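Thiosulfate sulfurtransferase YnjE (Escherichia coli, PDB 2WLR) catalyses the transfer of sulfur from thiosulfate to cyanide, giving thiocyanate and sulfite, as a monomeric periplasmic enzyme built from rhodanese domains. Local coordinates at residues A[129-132]-A[133-137]; A[237-240]-A[241-244]. All coordinates share one frame; numbering follows the deposited sequence.

Interaction 1. Residues A[129-132]-A[133-137]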
loop_
_atom_site.group_PDB
_atom_site.type_symbol
_atom_site.label_atom_id
_atom_site.label_comp_id
_atom_site.label_asym_id
_atom_site.label_seq_id
_atom_site.Cartn_x
_atom_site.Cartn_y
_atom_site.Cartn_z
ATOM N N GLN A 129 -15.131 1.915 -6.948
ATOM C CA GLN A 129 -15.912 2.476 -8.040
ATOM C C GLN A 129 -15.190 2.402 -9.375
ATOM O O GLN A 129 -15.796 2.147 -10.422
ATOM C CB GLN A 129 -16.352 3.907 -7.744
ATOM C CG GLN A 129 -17.448 4.369 -8.708
ATOM C CD GLN A 129 -18.745 3.577 -8.559
ATOM O OE1 GLN A 129 -19.221 3.357 -7.435
ATOM N NE2 GLN A 129 -19.292 3.109 -9.676
ATOM N N TRP A 130 -13.881 2.599 -9.360
ATOM C CA TRP A 130 -13.095 2.587 -10.593
ATOM C C TRP A 130 -13.207 1.214 -11.222
ATOM O O TRP A 130 -13.449 1.074 -12.413
ATOM C CB TRP A 130 -11.622 2.911 -10.300
ATOM C CG TRP A 130 -10.708 2.864 -11.495
ATOM C CD1 TRP A 130 -10.433 3.900 -12.349
ATOM C CD2 TRP A 130 -9.945 1.743 -11.973
ATOM N NE1 TRP A 130 -9.552 3.501 -13.311
ATOM C CE2 TRP A 130 -9.234 2.179 -13.113
ATOM C CE3 TRP A 130 -9.805 0.408 -11.567
ATOM C CZ2 TRP A 130 -8.408 1.327 -13.837
ATOM C CZ3 TRP A 130 -8.974 -0.417 -12.282
ATOM C CH2 TRP A 130 -8.282 0.049 -13.407
ATOM N N LEU A 131 -13.031 0.185 -10.403
ATOM C CA LEU A 131 -13.040 -1.171 -10.900
ATOM C C LEU A 131 -14.432 -1.539 -11.373
ATOM O O LEU A 131 -14.584 -2.215 -12.373
ATOM C CB LEU A 131 -12.581 -2.101 -9.793
ATOM C CG LEU A 131 -12.393 -3.563 -10.138
ATOM C CD1 LEU A 131 -11.507 -3.710 -11.370
ATOM C CD2 LEU A 131 -11.795 -4.249 -8.913
ATOM N N HIS A 132 -15.451 -1.117 -10.642
ATOM C CA HIS A 132 -16.810 -1.384 -11.087
ATOM C C HIS A 132 -17.051 -0.715 -12.449
ATOM O O HIS A 132 -17.547 -1.360 -13.384
ATOM C CB HIS A 132 -17.802 -0.932 -10.037
ATOM C CG HIS A 132 -19.217 -1.139 -10.441
ATOM N ND1 HIS A 132 -19.767 -2.387 -10.628
ATOM C CD2 HIS A 132 -20.193 -0.246 -10.712
ATOM C CE1 HIS A 132 -21.031 -2.253 -10.991
ATOM N NE2 HIS A 132 -21.311 -0.965 -11.065
ATOM N N ASP A 133 -16.703 0.551 -12.571
ATOM C CA ASP A 133 -16.880 1.259 -13.849
ATOM C C ASP A 133 -16.125 0.564 -14.977
ATOM O O ASP A 133 -16.675 0.413 -16.083
ATOM C CB ASP A 133 -16.434 2.731 -13.760
ATOM C CG ASP A 133 -17.330 3.582 -12.873
ATOM O OD1 ASP A 133 -18.465 3.182 -12.582
ATOM O OD2 ASP A 133 -16.868 4.663 -12.447
ATOM N N LEU A 134 -14.888 0.136 -14.737
ATOM C CA LEU A 134 -14.121 -0.613 -15.735
ATOM C C LEU A 134 -14.894 -1.844 -16.182
ATOM O O LEU A 134 -15.072 -2.079 -17.369
ATOM C CB LEU A 134 -12.775 -1.036 -15.170
ATOM C CG LEU A 134 -11.868 -1.857 -16.089
ATOM C CD1 LEU A 134 -11.346 -1.004 -17.196
ATOM C CD2 LEU A 134 -10.743 -2.513 -15.292
ATOM N N GLN A 135 -15.376 -2.622 -15.217
ATOM C CA GLN A 135 -16.110 -3.855 -15.514
ATOM C C GLN A 135 -17.377 -3.615 -16.304
ATOM O O GLN A 135 -17.853 -4.499 -17.046
ATOM C CB GLN A 135 -16.486 -4.567 -14.218
ATOM C CG GLN A 135 -15.327 -5.107 -13.445
ATOM C CD GLN A 135 -15.711 -5.639 -12.054
ATOM O OE1 GLN A 135 -16.766 -5.320 -11.498
ATOM N NE2 GLN A 135 -14.830 -6.446 -11.483
ATOM N N GLN A 136 -17.946 -2.428 -16.152
ATOM C CA GLN A 136 -19.223 -2.092 -16.763
ATOM C C GLN A 136 -19.040 -1.485 -18.153
ATOM O O GLN A 136 -20.016 -1.121 -18.812
ATOM C CB GLN A 136 -20.014 -1.169 -15.838
ATOM C CG GLN A 136 -20.583 -1.887 -14.628
ATOM C CD GLN A 136 -21.591 -2.946 -15.030
ATOM O OE1 GLN A 136 -21.342 -4.148 -14.899
ATOM N NE2 GLN A 136 -22.718 -2.507 -15.558
ATOM N N GLY A 137 -17.791 -1.413 -18.602
ATOM C CA GLY A 137 -17.438 -0.906 -19.922
ATOM C C GLY A 137 -17.399 0.605 -20.035
ATOM O O GLY A 137 -17.441 1.142 -21.135
HETATM O O HOH W 1 -19.038 -5.025 -10.775
#
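Q129 to L131 accept i+4 hydrogen bonds from D133 to Q135, D133 N lying 2.8 Å from Q129 O, so the chain from Q129 to Q135 runs on as one helix, 128-135, and Q136 and G137 leave it. H132 O takes the N-H of Q136 at a less straight 130°, and G137, at positive phi, closes the end.

On the outer side, Q129 repeats its backbone pairing with a side-chain bond: NE2 gives a hydrogen to D133 OD1 at 3.0 Å. The acceptor lies in the Q129 amide plane, but NE2 stands 43° out of the carboxylate plane. One turn on, Q136 CG sits over a face of the H132 imidazole, 3.9 Å from its centroid, a CH-pi contact; the bend at chi2 (-63°), with the turn of the amide about the next bond, lays it nearly parallel to the ring. A water bonds to H132 ND1.

The inner side is largely apolar. L134 CD2 meets W130 CH2 at 4.0 Å and L131 CD1 at 4.2 Å; L131 and L134 also touch strand 148-154, while W130 NE1 bonds to T141 O. The arrangement is that of an amphipathic helix laid on the parallel sheet of a rhodanese domain and ended by a Schellman motif.

Interaction 2. Residues A[237-240]-A[241-244]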
loop_
_atom_site.group_PDB
_atom_site.type_symbol
_atom_site.label_atom_id
_atom_site.label_comp_id
_atom_site.label_asym_id
_atom_site.label_seq_id
_atom_site.Cartn_x
_atom_site.Cartn_y
_atom_site.Cartn_z
ATOM N N GLY A 237 -8.157 -3.621 -0.181
ATOM C CA GLY A 237 -8.654 -4.956 -0.416
ATOM C C GLY A 237 -10.150 -5.100 -0.504
ATOM O O GLY A 237 -10.888 -4.158 -0.686
ATOM N N TRP A 238 -10.582 -6.343 -0.320
ATOM C CA TRP A 238 -11.978 -6.722 -0.415
ATOM C C TRP A 238 -12.912 -5.886 0.431
ATOM O O TRP A 238 -14.011 -5.592 0.000
ATOM C CB TRP A 238 -12.114 -8.187 -0.009
ATOM C CG TRP A 238 -13.544 -8.568 0.285
ATOM C CD1 TRP A 238 -14.090 -8.739 1.516
ATOM C CD2 TRP A 238 -14.609 -8.753 -0.668
ATOM N NE1 TRP A 238 -15.433 -9.028 1.397
ATOM C CE2 TRP A 238 -15.773 -9.040 0.069
ATOM C CE3 TRP A 238 -14.700 -8.657 -2.064
ATOM C CZ2 TRP A 238 -17.006 -9.304 -0.549
ATOM C CZ3 TRP A 238 -15.930 -8.923 -2.679
ATOM C CH2 TRP A 238 -17.065 -9.227 -1.901
ATOM N N GLN A 239 -12.488 -5.549 1.639
ATOM C CA GLN A 239 -13.410 -4.874 2.552
ATOM C C GLN A 239 -13.908 -3.564 1.955
ATOM O O GLN A 239 -15.038 -3.150 2.222
ATOM C CB GLN A 239 -12.775 -4.647 3.913
ATOM C CG GLN A 239 -13.806 -4.313 5.011
ATOM C CD GLN A 239 -14.904 -5.348 5.114
ATOM O OE1 GLN A 239 -14.646 -6.555 5.069
ATOM N NE2 GLN A 239 -16.143 -4.884 5.256
ATOM N N THR A 240 -13.081 -2.883 1.170
ATOM C CA THR A 240 -13.521 -1.638 0.542
ATOM C C THR A 240 -14.642 -1.873 -0.493
ATOM O O THR A 240 -15.523 -1.027 -0.653
ATOM C CB THR A 240 -12.364 -0.832 -0.123
ATOM O OG1 THR A 240 -11.833 -1.509 -1.274
ATOM C CG2 THR A 240 -11.254 -0.467 0.898
ATOM N N TRP A 241 -14.571 -2.966 -1.233
ATOM C CA TRP A 241 -15.650 -3.362 -2.140
ATOM C C TRP A 241 -16.928 -3.673 -1.382
ATOM O O TRP A 241 -18.006 -3.205 -1.756
ATOM C CB TRP A 241 -15.231 -4.574 -2.973
ATOM C CG TRP A 241 -16.223 -4.898 -4.067
ATOM C CD1 TRP A 241 -17.308 -5.701 -3.982
ATOM C CD2 TRP A 241 -16.166 -4.439 -5.415
ATOM N NE1 TRP A 241 -17.948 -5.758 -5.167
ATOM C CE2 TRP A 241 -17.261 -5.012 -6.095
ATOM C CE3 TRP A 241 -15.293 -3.617 -6.132
ATOM C CZ2 TRP A 241 -17.527 -4.743 -7.422
ATOM C CZ3 TRP A 241 -15.548 -3.369 -7.429
ATOM C CH2 TRP A 241 -16.651 -3.942 -8.090
ATOM N N SER A 242 -16.787 -4.446 -0.320
ATOM C CA SER A 242 -17.916 -4.838 0.530
ATOM C C SER A 242 -18.597 -3.595 1.110
ATOM O O SER A 242 -19.832 -3.427 1.008
ATOM C CB SER A 242 -17.426 -5.764 1.646
ATOM O OG SER A 242 -18.509 -6.238 2.450
ATOM N N ASP A 243 -17.790 -2.705 1.679
ATOM C CA ASP A 243 -18.305 -1.479 2.278
ATOM C C ASP A 243 -18.916 -0.505 1.258
ATOM O O ASP A 243 -19.780 0.299 1.616
ATOM C CB ASP A 243 -17.215 -0.806 3.104
ATOM C CG ASP A 243 -16.867 -1.598 4.378
ATOM O OD1 ASP A 243 -17.463 -2.662 4.614
ATOM O OD2 ASP A 243 -16.000 -1.150 5.145
ATOM N N ALA A 244 -18.504 -0.579 -0.004
ATOM C CA ALA A 244 -19.089 0.253 -1.064
ATOM C C ALA A 244 -20.467 -0.215 -1.509
ATOM O O ALA A 244 -21.141 0.503 -2.238
ATOM C CB ALA A 244 -18.133 0.345 -2.275
HETATM O O HOH W 2 -17.474 -9.361 3.599
#
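Backbone hydrogen bonds join the two segments through the short helix 238-243: S242 N to W238 O at 3.0 Å and D243 N to Q239 O at 2.8 Å, followed by a weak bond from A244 N to T240 O. At the start, G237 O receives both T240 N and T240 OG1, the hydroxyl at 2.9 Å and nearly along the C=O axis. A chi1 of 68° places OG1 between the backbone N and the carbonyl carbon, from where it reaches back to that oxygen.

Aromatic contacts occupy the buried side. W238 CZ3 lies 3.7 Å from W241 CD1, but the indoles barely overlap: the six-membered ring of W238 and the five-membered ring of W241 have centroids 5.4 Å apart and planes at 24°, a strongly slid pair. S242 CB rests above the W238 plane, displaced toward the rim on the NE1 side. R211 makes a cation-pi contact with W238.

This helix follows strand 231-234 of the five-stranded parallel sheet, whose 1-5-4-2-3 strand order belongs to the alpha/beta rhodanese fold.

Among polar side chains, Q239 NE2 donates to D243 OD1 at 2.7 Å. The bond is bent, 139° at the hydrogen, and approaches from above the carboxylate, whose plane is turned steeply from that of the amide. W238 NE1 donates to a water in the plane of its ring, and the same water makes a weak, long hydrogen bond with S242 OG; W241 NE1 is held instead by P247 O.

How the interactions relate
Both contacts are internal to short helices of the same rhodanese-like domain, their centres 14 Å apart, and W241 joins them: its CH2 packs 3.8 Å from H132 CB and 3.7 Å from Q135 OE1, while CZ3 approaches L131 CB. Each helix is partly buried. Interaction 1 turns leucines and one tryptophan inward, against strands 148-154 and 205-209; interaction 2 buries two tryptophans, with loops and helix 128-135 around W241. Their exposed sides share an i, i+4 glutamine-aspartate bond, more bent in interaction 2. Different ends are tied: the C-terminal end of helix 128-135 by a Schellman motif, the N-terminal end of helix 238-243 by the G237 carbonyl, which accepts two hydrogen bonds.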